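Local coordinates for protein cytochrome P450 monooxygenase (Rhodococcus sp. ECU0066, PDB 6KBH) that probably works as a self-sufficient monooxygenase, carrying heme, flavin mononucleotide and a [2Fe-2S] cluster in a single polypeptide, at residues A[507-512]-A[566-571]; A[500-505]-A[532-537]; A[658-663]-A[684-689]. All coordinates share one frame; numbering follows the deposited sequence.

Contact 1 of 3, residues A[507-512]-A[566-571]. With FMN (flavin mononucleotide), chain B.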
loop_
_atom_site.group_PDB
_atom_site.type_symbol
_atom_site.label_atom_id
_atom_site.label_comp_id
_atom_site.label_asym_id
_atom_site.label_seq_id
_atom_site.Cartn_x
_atom_site.Cartn_y
_atom_site.Cartn_z
ATOM N N ALA A 507 -2.533 -29.996 2.182
ATOM C CA ALA A 507 -2.833 -30.112 3.600
ATOM C C ALA A 507 -1.918 -29.227 4.437
ATOM O O ALA A 507 -0.754 -28.991 4.096
ATOM C CB ALA A 507 -2.708 -31.555 4.060
ATOM N N GLY A 508 -2.458 -28.749 5.556
ATOM C CA GLY A 508 -1.762 -27.824 6.418
ATOM C C GLY A 508 -1.967 -26.370 6.067
ATOM O O GLY A 508 -1.611 -25.498 6.871
ATOM N N SER A 509 -2.533 -26.079 4.898
ATOM C CA SER A 509 -2.749 -24.700 4.485
ATOM C C SER A 509 -3.778 -24.019 5.380
ATOM O O SER A 509 -4.665 -24.656 5.955
ATOM C CB SER A 509 -3.207 -24.633 3.027
ATOM O OG SER A 509 -2.457 -25.509 2.206
ATOM N N HIS A 510 -3.649 -22.702 5.483
ATOM C CA HIS A 510 -4.522 -21.864 6.286
ATOM C C HIS A 510 -5.014 -20.707 5.430
ATOM O O HIS A 510 -4.641 -20.570 4.262
ATOM C CB HIS A 510 -3.785 -21.331 7.518
ATOM C CG HIS A 510 -2.514 -20.614 7.183
ATOM N ND1 HIS A 510 -1.286 -21.238 7.192
ATOM C CD2 HIS A 510 -2.284 -19.332 6.809
ATOM C CE1 HIS A 510 -0.352 -20.370 6.850
ATOM N NE2 HIS A 510 -0.930 -19.206 6.614
ATOM N N ILE A 511 -5.856 -19.855 6.015
ATOM C CA ILE A 511 -6.224 -18.600 5.373
ATOM C C ILE A 511 -6.259 -17.494 6.411
ATOM O O ILE A 511 -6.467 -17.729 7.601
ATOM C CB ILE A 511 -7.588 -18.624 4.665
ATOM C CG1 ILE A 511 -7.936 -19.985 4.119
ATOM C CG2 ILE A 511 -7.552 -17.735 3.462
ATOM C CD1 ILE A 511 -9.375 -20.021 3.748
ATOM N N ASP A 512 -6.105 -16.265 5.928
ATOM C CA ASP A 512 -6.188 -15.073 6.760
ATOM C C ASP A 512 -7.553 -14.429 6.543
ATOM O O ASP A 512 -7.831 -13.887 5.469
ATOM C CB ASP A 512 -5.051 -14.107 6.440
ATOM C CG ASP A 512 -3.688 -14.752 6.586
ATOM O OD1 ASP A 512 -3.599 -15.989 6.446
ATOM O OD2 ASP A 512 -2.708 -14.028 6.861
ATOM N N PRO A 566 -4.948 -19.039 0.396
ATOM C CA PRO A 566 -4.183 -20.030 1.162
ATOM C C PRO A 566 -2.680 -19.846 1.033
ATOM O O PRO A 566 -2.135 -19.757 -0.070
ATOM C CB PRO A 566 -4.633 -21.362 0.552
ATOM C CG PRO A 566 -5.983 -21.080 -0.024
ATOM C CD PRO A 566 -5.904 -19.670 -0.529
ATOM N N ARG A 567 -2.012 -19.764 2.177
ATOM C CA ARG A 567 -0.596 -20.075 2.297
ATOM C C ARG A 567 -0.434 -21.288 3.203
ATOM O O ARG A 567 -1.382 -21.737 3.851
ATOM C CB ARG A 567 0.205 -18.890 2.845
ATOM C CG ARG A 567 -0.363 -17.526 2.544
ATOM C CD ARG A 567 0.702 -16.476 2.799
ATOM N NE ARG A 567 0.732 -16.064 4.199
ATOM C CZ ARG A 567 -0.109 -15.191 4.739
ATOM N NH1 ARG A 567 -1.050 -14.624 3.996
ATOM N NH2 ARG A 567 -0.008 -14.879 6.024
ATOM N N ASN A 568 0.787 -21.810 3.256
ATOM C CA ASN A 568 1.044 -23.037 4.001
ATOM C C ASN A 568 2.477 -23.019 4.509
ATOM O O ASN A 568 3.418 -23.002 3.709
ATOM C CB ASN A 568 0.795 -24.264 3.117
ATOM C CG ASN A 568 0.765 -25.566 3.900
ATOM O OD1 ASN A 568 1.037 -25.592 5.100
ATOM N ND2 ASN A 568 0.435 -26.655 3.216
ATOM N N HIS A 569 2.640 -23.001 5.833
ATOM C CA HIS A 569 3.934 -23.219 6.466
ATOM C C HIS A 569 4.036 -24.608 7.078
ATOM O O HIS A 569 5.030 -24.913 7.746
ATOM C CB HIS A 569 4.210 -22.168 7.548
ATOM C CG HIS A 569 3.631 -20.817 7.261
ATOM N ND1 HIS A 569 3.683 -20.229 6.016
ATOM C CD2 HIS A 569 3.008 -19.928 8.070
ATOM C CE1 HIS A 569 3.106 -19.042 6.068
ATOM N NE2 HIS A 569 2.690 -18.834 7.304
ATOM N N PHE A 570 3.033 -25.455 6.865
ATOM C CA PHE A 570 2.926 -26.759 7.503
ATOM C C PHE A 570 2.864 -27.862 6.455
ATOM O O PHE A 570 2.163 -28.865 6.612
ATOM C CB PHE A 570 1.706 -26.795 8.422
ATOM C CG PHE A 570 1.723 -27.913 9.424
ATOM C CD1 PHE A 570 2.914 -28.356 9.972
ATOM C CD2 PHE A 570 0.538 -28.500 9.838
ATOM C CE1 PHE A 570 2.926 -29.377 10.901
ATOM C CE2 PHE A 570 0.544 -29.518 10.769
ATOM C CZ PHE A 570 1.741 -29.959 11.299
ATOM N N LYS A 571 3.604 -27.674 5.367
ATOM C CA LYS A 571 3.619 -28.632 4.273
ATOM C C LYS A 571 4.293 -29.927 4.710
ATOM O O LYS A 571 5.193 -29.929 5.554
ATOM C CB LYS A 571 4.342 -28.032 3.068
ATOM C CG LYS A 571 4.055 -26.547 2.882
ATOM C CD LYS A 571 4.451 -26.035 1.504
ATOM C CE LYS A 571 5.932 -25.705 1.424
ATOM N NZ LYS A 571 6.242 -24.909 0.199
HETATM N N1 FMN B . -2.835 -19.447 13.956
HETATM C C2 FMN B . -1.820 -19.437 13.079
HETATM O O2 FMN B . -0.873 -18.602 13.243
HETATM N N3 FMN B . -1.767 -20.273 12.034
HETATM C C4 FMN B . -2.767 -21.160 11.856
HETATM O O4 FMN B . -2.738 -22.018 10.807
HETATM C C4A FMN B . -3.833 -21.195 12.753
HETATM N N5 FMN B . -4.823 -22.082 12.562
HETATM C C5A FMN B . -5.843 -22.101 13.428
HETATM C C6 FMN B . -6.846 -23.028 13.205
HETATM C C7 FMN B . -7.917 -23.094 14.064
HETATM C C7M FMN B . -8.967 -24.170 13.693
HETATM C C8 FMN B . -8.005 -22.237 15.169
HETATM C C8M FMN B . -9.169 -22.270 16.138
HETATM C C9 FMN B . -6.988 -21.317 15.399
HETATM C C9A FMN B . -5.903 -21.231 14.522
HETATM N N10 FMN B . -4.901 -20.344 14.714
HETATM C C10 FMN B . -3.865 -20.315 13.830
HETATM C "C1'" FMN B . -4.918 -19.364 15.845
HETATM C "C2'" FMN B . -5.687 -18.112 15.504
HETATM O "O2'" FMN B . -5.090 -17.337 14.548
HETATM C "C3'" FMN B . -5.917 -17.266 16.730
HETATM O "O3'" FMN B . -4.739 -16.917 17.407
HETATM C "C4'" FMN B . -6.907 -17.950 17.698
HETATM O "O4'" FMN B . -8.061 -18.514 17.201
HETATM C "C5'" FMN B . -7.469 -16.940 18.744
HETATM O "O5'" FMN B . -7.825 -15.618 18.269
HETATM P P FMN B . -8.023 -14.475 19.327
HETATM O O1P FMN B . -7.809 -13.132 18.678
HETATM O O2P FMN B . -9.409 -14.498 19.888
HETATM O O3P FMN B . -7.031 -14.698 20.424
#
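In the antiparallel beta domain of the FAD-binding FR type, which in this chain carries FMN, His510 and Arg567 form a hydrogen-bonded pair between strands 510-515 and 560-567. The evidence is one good bond and one poor one: His510 N gives to Arg567 O at 3.0 Å with an N-H...O angle of 169°, whereas the return bond from Arg567 N to His510 O is weak at 3.5 Å. Arg567 O also lies over the middle of the His510 imidazole, 3.3 Å above its plane. That follows from a chi1 of 55°, which sets CG between the backbone N and the carbonyl carbon. His510 belongs to the flavin pocket, its CB being 3.5 Å from FMN O4. At the far end of the ring, His510 CE1 points into the face of His569, an edge-to-face pair with centroids 4.7 Å apart and planes at 65°.

Arg567 reaches across to Asp512 in a salt bridge. Arg567 NH2 meets Asp512 OD2 at 3.0 Å on the syn side, while NH1 adds a weak bond to that same oxygen; the two groups are steeply inclined, and both nitrogens turn to the single oxygen OD2. Arg567 NH2 has a second partner in the carbonyl of Cys740, a ligand of the [2Fe-2S] cluster, to which His569 NE2 is also weakly bonded. Arg567 and His569 thus link this strand end to the cluster-binding loop.

Past the strand, Asn568 uses both ends of its amide. Asn568 OD1 accepts from Phe570 N at 2.7 Å, closing an Asx turn, and Asn568 ND2, standing above the carbonyl plane rather than on a lone pair, gives to Ala507 O at 2.8 Å.

Contact 2 of 3, residues A[500-505]-A[532-537]. With FMN (flavin mononucleotide), chain B.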
loop_
_atom_site.group_PDB
_atom_site.type_symbol
_atom_site.label_atom_id
_atom_site.label_comp_id
_atom_site.label_asym_id
_atom_site.label_seq_id
_atom_site.Cartn_x
_atom_site.Cartn_y
_atom_site.Cartn_z
ATOM N N ARG A 500 -16.335 -18.117 -9.393
ATOM C CA ARG A 500 -15.186 -18.634 -10.128
ATOM C C ARG A 500 -14.256 -19.396 -9.188
ATOM O O ARG A 500 -13.947 -18.900 -8.093
ATOM C CB ARG A 500 -14.451 -17.496 -10.823
ATOM C CG ARG A 500 -15.385 -16.344 -11.202
ATOM C CD ARG A 500 -16.272 -16.709 -12.398
ATOM N NE ARG A 500 -17.578 -16.052 -12.348
ATOM C CZ ARG A 500 -18.531 -16.206 -13.263
ATOM N NH1 ARG A 500 -18.329 -16.995 -14.311
ATOM N NH2 ARG A 500 -19.686 -15.566 -13.134
ATOM N N PRO A 501 -13.792 -20.580 -9.597
ATOM C CA PRO A 501 -13.267 -21.556 -8.634
ATOM C C PRO A 501 -12.088 -21.048 -7.816
ATOM O O PRO A 501 -11.288 -20.221 -8.262
ATOM C CB PRO A 501 -12.856 -22.736 -9.523
ATOM C CG PRO A 501 -13.745 -22.627 -10.717
ATOM C CD PRO A 501 -13.873 -21.140 -10.956
ATOM N N LEU A 502 -11.994 -21.582 -6.603
ATOM C CA LEU A 502 -11.020 -21.278 -5.571
ATOM C C LEU A 502 -9.715 -22.033 -5.834
ATOM O O LEU A 502 -9.723 -23.097 -6.462
ATOM C CB LEU A 502 -11.567 -21.668 -4.198
ATOM C CG LEU A 502 -12.843 -21.048 -3.609
ATOM C CD1 LEU A 502 -14.092 -21.298 -4.442
ATOM C CD2 LEU A 502 -13.042 -21.628 -2.233
ATOM N N PRO A 503 -8.585 -21.502 -5.366
ATOM C CA PRO A 503 -7.300 -22.170 -5.597
ATOM C C PRO A 503 -7.262 -23.586 -5.040
ATOM O O PRO A 503 -8.001 -23.954 -4.124
ATOM C CB PRO A 503 -6.298 -21.270 -4.865
ATOM C CG PRO A 503 -6.931 -19.926 -4.882
ATOM C CD PRO A 503 -8.411 -20.168 -4.762
ATOM N N LYS A 504 -6.380 -24.389 -5.627
ATOM C CA LYS A 504 -6.022 -25.667 -5.034
ATOM C C LYS A 504 -5.170 -25.420 -3.797
ATOM O O LYS A 504 -4.355 -24.495 -3.763
ATOM C CB LYS A 504 -5.257 -26.524 -6.040
ATOM C CG LYS A 504 -6.052 -26.896 -7.283
ATOM C CD LYS A 504 -5.177 -26.887 -8.529
ATOM C CE LYS A 504 -6.000 -27.119 -9.788
ATOM N NZ LYS A 504 -6.238 -28.568 -10.041
ATOM N N TRP A 505 -5.366 -26.241 -2.768
ATOM C CA TRP A 505 -4.594 -26.117 -1.542
ATOM C C TRP A 505 -4.228 -27.502 -1.033
ATOM O O TRP A 505 -5.045 -28.425 -1.081
ATOM C CB TRP A 505 -5.364 -25.340 -0.462
ATOM C CG TRP A 505 -6.731 -25.884 -0.170
ATOM C CD1 TRP A 505 -7.901 -25.538 -0.784
ATOM C CD2 TRP A 505 -7.071 -26.864 0.818
ATOM N NE1 TRP A 505 -8.947 -26.246 -0.241
ATOM C CE2 TRP A 505 -8.465 -27.067 0.743
ATOM C CE3 TRP A 505 -6.333 -27.593 1.757
ATOM C CZ2 TRP A 505 -9.133 -27.966 1.573
ATOM C CZ3 TRP A 505 -6.999 -28.485 2.578
ATOM C CH2 TRP A 505 -8.385 -28.665 2.481
ATOM N N THR A 532 -15.528 -25.162 -4.594
ATOM C CA THR A 532 -16.390 -24.002 -4.428
ATOM C C THR A 532 -16.383 -23.478 -2.998
ATOM O O THR A 532 -17.044 -22.466 -2.726
ATOM C CB THR A 532 -17.833 -24.308 -4.861
ATOM O OG1 THR A 532 -18.694 -23.269 -4.381
ATOM C CG2 THR A 532 -18.318 -25.626 -4.296
ATOM N N THR A 533 -15.628 -24.118 -2.089
ATOM C CA THR A 533 -15.644 -23.750 -0.674
ATOM C C THR A 533 -14.337 -23.969 0.077
ATOM O O THR A 533 -13.480 -24.778 -0.297
ATOM C CB THR A 533 -16.692 -24.532 0.110
ATOM O OG1 THR A 533 -16.791 -25.871 -0.399
ATOM C CG2 THR A 533 -18.017 -23.807 0.134
ATOM N N PHE A 534 -14.255 -23.256 1.197
ATOM C CA PHE A 534 -13.306 -23.487 2.270
ATOM C C PHE A 534 -14.079 -23.761 3.555
ATOM O O PHE A 534 -15.171 -23.222 3.763
ATOM C CB PHE A 534 -12.400 -22.276 2.458
ATOM C CG PHE A 534 -11.412 -22.086 1.353
ATOM C CD1 PHE A 534 -10.962 -23.160 0.608
ATOM C CD2 PHE A 534 -10.937 -20.823 1.054
ATOM C CE1 PHE A 534 -10.050 -22.976 -0.412
ATOM C CE2 PHE A 534 -10.029 -20.631 0.047
ATOM C CZ PHE A 534 -9.584 -21.706 -0.692
ATOM N N GLN A 535 -13.510 -24.601 4.418
ATOM C CA GLN A 535 -14.093 -24.888 5.723
ATOM C C GLN A 535 -13.043 -24.684 6.801
ATOM O O GLN A 535 -11.929 -25.209 6.699
ATOM C CB GLN A 535 -14.652 -26.314 5.796
ATOM C CG GLN A 535 -16.160 -26.395 5.615
ATOM C CD GLN A 535 -16.677 -27.818 5.682
ATOM O OE1 GLN A 535 -15.915 -28.774 5.558
ATOM N NE2 GLN A 535 -17.983 -27.964 5.874
ATOM N N VAL A 536 -13.402 -23.922 7.829
ATOM C CA VAL A 536 -12.549 -23.695 8.985
ATOM C C VAL A 536 -13.358 -23.987 10.240
ATOM O O VAL A 536 -14.588 -23.875 10.249
ATOM C CB VAL A 536 -11.985 -22.258 9.022
ATOM C CG1 VAL A 536 -10.996 -22.051 7.893
ATOM C CG2 VAL A 536 -13.114 -21.246 8.936
ATOM N N ALA A 537 -12.658 -24.365 11.307
ATOM C CA ALA A 537 -13.299 -24.750 12.564
ATOM C C ALA A 537 -12.725 -23.910 13.702
ATOM O O ALA A 537 -11.799 -24.345 14.383
ATOM C CB ALA A 537 -13.127 -26.243 12.825
HETATM N N1 FMN B . -2.835 -19.447 13.956
HETATM C C2 FMN B . -1.820 -19.437 13.079
HETATM O O2 FMN B . -0.873 -18.602 13.243
HETATM N N3 FMN B . -1.767 -20.273 12.034
HETATM C C4 FMN B . -2.767 -21.160 11.856
HETATM O O4 FMN B . -2.738 -22.018 10.807
HETATM C C4A FMN B . -3.833 -21.195 12.753
HETATM N N5 FMN B . -4.823 -22.082 12.562
HETATM C C5A FMN B . -5.843 -22.101 13.428
HETATM C C6 FMN B . -6.846 -23.028 13.205
HETATM C C7 FMN B . -7.917 -23.094 14.064
HETATM C C7M FMN B . -8.967 -24.170 13.693
HETATM C C8 FMN B . -8.005 -22.237 15.169
HETATM C C8M FMN B . -9.169 -22.270 16.138
HETATM C C9 FMN B . -6.988 -21.317 15.399
HETATM C C9A FMN B . -5.903 -21.231 14.522
HETATM N N10 FMN B . -4.901 -20.344 14.714
HETATM C C10 FMN B . -3.865 -20.315 13.830
HETATM C "C1'" FMN B . -4.918 -19.364 15.845
HETATM C "C2'" FMN B . -5.687 -18.112 15.504
HETATM O "O2'" FMN B . -5.090 -17.337 14.548
HETATM C "C3'" FMN B . -5.917 -17.266 16.730
HETATM O "O3'" FMN B . -4.739 -16.917 17.407
HETATM C "C4'" FMN B . -6.907 -17.950 17.698
HETATM O "O4'" FMN B . -8.061 -18.514 17.201
HETATM C "C5'" FMN B . -7.469 -16.940 18.744
HETATM O "O5'" FMN B . -7.825 -15.618 18.269
HETATM P P FMN B . -8.023 -14.475 19.327
HETATM O O1P FMN B . -7.809 -13.132 18.678
HETATM O O2P FMN B . -9.409 -14.498 19.888
HETATM O O3P FMN B . -7.031 -14.698 20.424
#
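Leu502 meets Phe534 where the loop between strands 489-496 and 510-515 folds over strand 533-536, an outer strand of the antiparallel sheet in the FAD-binding FR-type domain. Followed outward, the leucine side chain makes a different contact at each step. Leu502 CB is 4.0 Å from Phe534 CZ, at the tip of the ring. With chi1 at -61° CG stands beside the backbone N, and the two methyls spread from it over the incoming strand. Leu502 CD1 comes to rest on the backbone of Thr532, 3.5 Å from its carbonyl carbon C. Leu502 CD2 does double duty: it lies 3.5 Å from Thr533 C and sits over the phenyl ring as a CH-pi contact, 3.6 Å from the Phe534 centroid and merely 5° off the ring normal.

Trp505 supplies the second aromatic neighbour. Trp505 CD1 is 3.4 Å from Phe534 CE1, and NE1 also lies near that carbon. The five-membered ring and the phenyl are inclined by 76° with centroids 5.2 Å apart, an oblique meeting. The contact is thus carried by apolar packing, in keeping with its place between loop and sheet edge. Beyond the two segments, Met477 and Leu524 also touch the phenyl, while Leu502 O accepts a hydrogen bond from Arg531 NE.

If an alanine stood at Phe534, Leu502 CD2 would probably lose the face it rests on, and the pyrrole side of Trp505 is likely to be left with a gap and freer to turn.

Further along the strand, Ala537 belongs to the FMN pocket and brings the backbone to the dimethylbenzene end of the flavin. Back at the phenyl, Pro503 O lies near the ring plane, 4.4 Å from Phe534 CE1.

Contact 3 of 3, residues A[658-663]-A[684-689]. With FMN (flavin mononucleotide), chain B.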
loop_
_atom_site.group_PDB
_atom_site.type_symbol
_atom_site.label_atom_id
_atom_site.label_comp_id
_atom_site.label_asym_id
_atom_site.label_seq_id
_atom_site.Cartn_x
_atom_site.Cartn_y
_atom_site.Cartn_z
ATOM N N TYR A 658 4.429 -35.004 12.028
ATOM C CA TYR A 658 3.888 -33.653 12.044
ATOM C C TYR A 658 2.899 -33.519 13.190
ATOM O O TYR A 658 2.205 -34.480 13.545
ATOM C CB TYR A 658 3.211 -33.271 10.727
ATOM C CG TYR A 658 4.055 -33.520 9.513
ATOM C CD1 TYR A 658 4.232 -34.801 9.019
ATOM C CD2 TYR A 658 4.672 -32.474 8.860
ATOM C CE1 TYR A 658 4.996 -35.033 7.917
ATOM C CE2 TYR A 658 5.450 -32.694 7.752
ATOM C CZ TYR A 658 5.605 -33.982 7.284
ATOM O OH TYR A 658 6.373 -34.238 6.174
ATOM N N SER A 659 2.842 -32.319 13.770
ATOM C CA SER A 659 2.083 -32.154 14.993
ATOM C C SER A 659 1.667 -30.709 15.184
ATOM O O SER A 659 2.319 -29.783 14.697
ATOM C CB SER A 659 2.898 -32.614 16.194
ATOM O OG SER A 659 3.998 -31.744 16.436
ATOM N N CYS A 660 0.579 -30.531 15.936
ATOM C CA CYS A 660 -0.041 -29.221 16.047
ATOM C C CYS A 660 -0.991 -29.163 17.235
ATOM O O CYS A 660 -1.835 -30.047 17.406
ATOM C CB CYS A 660 -0.772 -28.889 14.746
ATOM S SG CYS A 660 -1.713 -27.382 14.816
ATOM N N GLY A 661 -0.854 -28.131 18.063
ATOM C CA GLY A 661 -1.705 -27.958 19.215
ATOM C C GLY A 661 -1.191 -26.879 20.145
ATOM O O GLY A 661 -0.483 -25.956 19.729
ATOM N N PRO A 662 -1.547 -26.972 21.427
ATOM C CA PRO A 662 -1.033 -26.004 22.401
ATOM C C PRO A 662 0.476 -26.122 22.530
ATOM O O PRO A 662 1.058 -27.186 22.310
ATOM C CB PRO A 662 -1.741 -26.394 23.707
ATOM C CG PRO A 662 -2.900 -27.254 23.283
ATOM C CD PRO A 662 -2.437 -27.963 22.051
ATOM N N GLU A 663 1.111 -25.006 22.892
ATOM C CA GLU A 663 2.569 -24.981 22.958
ATOM C C GLU A 663 3.108 -25.996 23.955
ATOM O O GLU A 663 4.206 -26.532 23.760
ATOM C CB GLU A 663 3.058 -23.575 23.309
ATOM C CG GLU A 663 2.656 -22.508 22.300
ATOM C CD GLU A 663 3.171 -22.802 20.899
ATOM O OE1 GLU A 663 4.321 -23.276 20.770
ATOM O OE2 GLU A 663 2.424 -22.565 19.925
ATOM N N GLU A 684 3.310 -26.882 13.697
ATOM C CA GLU A 684 2.679 -25.617 13.357
ATOM C C GLU A 684 2.145 -24.990 14.637
ATOM O O GLU A 684 1.358 -25.610 15.363
ATOM C CB GLU A 684 1.546 -25.796 12.336
ATOM C CG GLU A 684 0.596 -24.606 12.257
ATOM C CD GLU A 684 0.074 -24.346 10.851
ATOM O OE1 GLU A 684 0.850 -23.856 10.001
ATOM O OE2 GLU A 684 -1.120 -24.611 10.601
ATOM N N HIS A 685 2.582 -23.769 14.917
ATOM C CA HIS A 685 2.149 -23.047 16.100
ATOM C C HIS A 685 0.904 -22.228 15.788
ATOM O O HIS A 685 0.799 -21.611 14.721
ATOM C CB HIS A 685 3.262 -22.127 16.605
ATOM C CG HIS A 685 4.571 -22.816 16.826
ATOM N ND1 HIS A 685 4.876 -23.475 17.997
ATOM C CD2 HIS A 685 5.660 -22.938 16.031
ATOM C CE1 HIS A 685 6.095 -23.976 17.912
ATOM N NE2 HIS A 685 6.593 -23.664 16.730
ATOM N N PHE A 686 -0.046 -22.242 16.721
ATOM C CA PHE A 686 -1.219 -21.378 16.663
ATOM C C PHE A 686 -1.072 -20.156 17.558
ATOM O O PHE A 686 -1.937 -19.275 17.542
ATOM C CB PHE A 686 -2.479 -22.156 17.053
ATOM C CG PHE A 686 -2.951 -23.125 16.003
ATOM C CD1 PHE A 686 -2.139 -23.478 14.936
ATOM C CD2 PHE A 686 -4.215 -23.680 16.082
ATOM C CE1 PHE A 686 -2.581 -24.361 13.974
ATOM C CE2 PHE A 686 -4.657 -24.572 15.126
ATOM C CZ PHE A 686 -3.842 -24.909 14.069
ATOM N N SER A 687 0.002 -20.096 18.341
ATOM C CA SER A 687 0.320 -18.988 19.223
ATOM C C SER A 687 1.787 -18.645 19.025
ATOM O O SER A 687 2.549 -19.409 18.426
ATOM C CB SER A 687 0.036 -19.340 20.693
ATOM O OG SER A 687 -1.224 -19.973 20.835
ATOM N N SER A 688 2.152 -17.490 19.517
ATOM C CA SER A 688 3.484 -17.042 19.409
ATOM C C SER A 688 4.155 -16.830 20.735
ATOM O O SER A 688 3.564 -16.412 21.699
ATOM C CB SER A 688 3.572 -15.756 18.626
ATOM O OG SER A 688 4.901 -15.252 18.670
ATOM N N THR A 689 5.416 -17.178 20.750
ATOM C CA THR A 689 6.224 -17.049 21.920
ATOM C C THR A 689 6.659 -15.669 22.381
ATOM O O THR A 689 6.466 -15.283 23.512
ATOM C CB THR A 689 7.529 -17.863 21.728
ATOM O OG1 THR A 689 8.547 -17.078 21.095
ATOM C CG2 THR A 689 7.298 -19.124 20.930
HETATM N N1 FMN B . -2.835 -19.447 13.956
HETATM C C2 FMN B . -1.820 -19.437 13.079
HETATM O O2 FMN B . -0.873 -18.602 13.243
HETATM N N3 FMN B . -1.767 -20.273 12.034
HETATM C C4 FMN B . -2.767 -21.160 11.856
HETATM O O4 FMN B . -2.738 -22.018 10.807
HETATM C C4A FMN B . -3.833 -21.195 12.753
HETATM N N5 FMN B . -4.823 -22.082 12.562
HETATM C C5A FMN B . -5.843 -22.101 13.428
HETATM C C6 FMN B . -6.846 -23.028 13.205
HETATM C C7 FMN B . -7.917 -23.094 14.064
HETATM C C7M FMN B . -8.967 -24.170 13.693
HETATM C C8 FMN B . -8.005 -22.237 15.169
HETATM C C8M FMN B . -9.169 -22.270 16.138
HETATM C C9 FMN B . -6.988 -21.317 15.399
HETATM C C9A FMN B . -5.903 -21.231 14.522
HETATM N N10 FMN B . -4.901 -20.344 14.714
HETATM C C10 FMN B . -3.865 -20.315 13.830
HETATM C "C1'" FMN B . -4.918 -19.364 15.845
HETATM C "C2'" FMN B . -5.687 -18.112 15.504
HETATM O "O2'" FMN B . -5.090 -17.337 14.548
HETATM C "C3'" FMN B . -5.917 -17.266 16.730
HETATM O "O3'" FMN B . -4.739 -16.917 17.407
HETATM C "C4'" FMN B . -6.907 -17.950 17.698
HETATM O "O4'" FMN B . -8.061 -18.514 17.201
HETATM C "C5'" FMN B . -7.469 -16.940 18.744
HETATM O "O5'" FMN B . -7.825 -15.618 18.269
HETATM P P FMN B . -8.023 -14.475 19.327
HETATM O O1P FMN B . -7.809 -13.132 18.678
HETATM O O2P FMN B . -9.409 -14.498 19.888
HETATM O O3P FMN B . -7.031 -14.698 20.424
#
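Glu684 N gives a backbone hydrogen bond to Ser659 O at 3.2 Å in a beta-alpha-beta unit, strand 655-661, helix 663-672 and strand 681-685, at the edge of the parallel sheet in a domain consistent with the NAD-binding-like fold of ferredoxin reductases. The Glu684 side chain then leads away from the neighbouring strand: CG is anti to the backbone N, and the carboxylate is carried to the flavin, with Glu684 OE2 3.1 Å from FMN O4. Glu684 is an observed FMN-binding residue.

His685 turns to the other side of the strand. His685 ND1 gives to Glu663 OE1, which uses its syn lone pair, at 2.8 Å with an N-H...O angle of 139°, and more weakly to Glu663 OE2 at 3.2 Å. Carboxylate and imidazole planes differ by 26°, close to coplanar, which suits one N-H straddled by two oxygens. Glu663 begins helix 663-672, directly after Pro662 at the N-cap position, and its chain bends at chi2 to bring the carboxylate back to the histidine. The bond therefore links the start of the helix to the end of the strand that follows it.

Phe686, also an FMN-binding residue, lays its phenyl nearly parallel over the isoalloxazine, with FMN N5 3.3 Å from the ring plane. From the opposite side comes Cys660, whose SG lies 3.8 Å from the Phe686 centroid and 35° off the ring normal. The phenyl is thus held between sulfur and flavin, with Cys660 in the second shell of the cofactor.

Ser687 makes the last approach, its CB 4.1 Å from Glu663 OE2.

Contacts 1 and 2 hold parts of the same antiparallel sheet and touch directly, Ile511 CD1 lying 3.2 Å from Phe534 CD2; contact 3 belongs to the parallel sheet of the neighbouring domain. All three are partly buried, and each reaches FMN from a different place. Their chemistry follows position: contact 1, facing the iron-sulfur loop, mixes strand pairing, a salt bridge and imidazoles; contact 2, at the sheet's edge, is apolar; contact 3 combines a histidine-carboxylate bond with aromatic cover of the flavin. Contacts 1 and 3 join the two domains, Phe570 CB being 3.4 Å from Glu684 OE1, whereas contacts 2 and 3 do not touch, their nearest atoms about 7 Å apart.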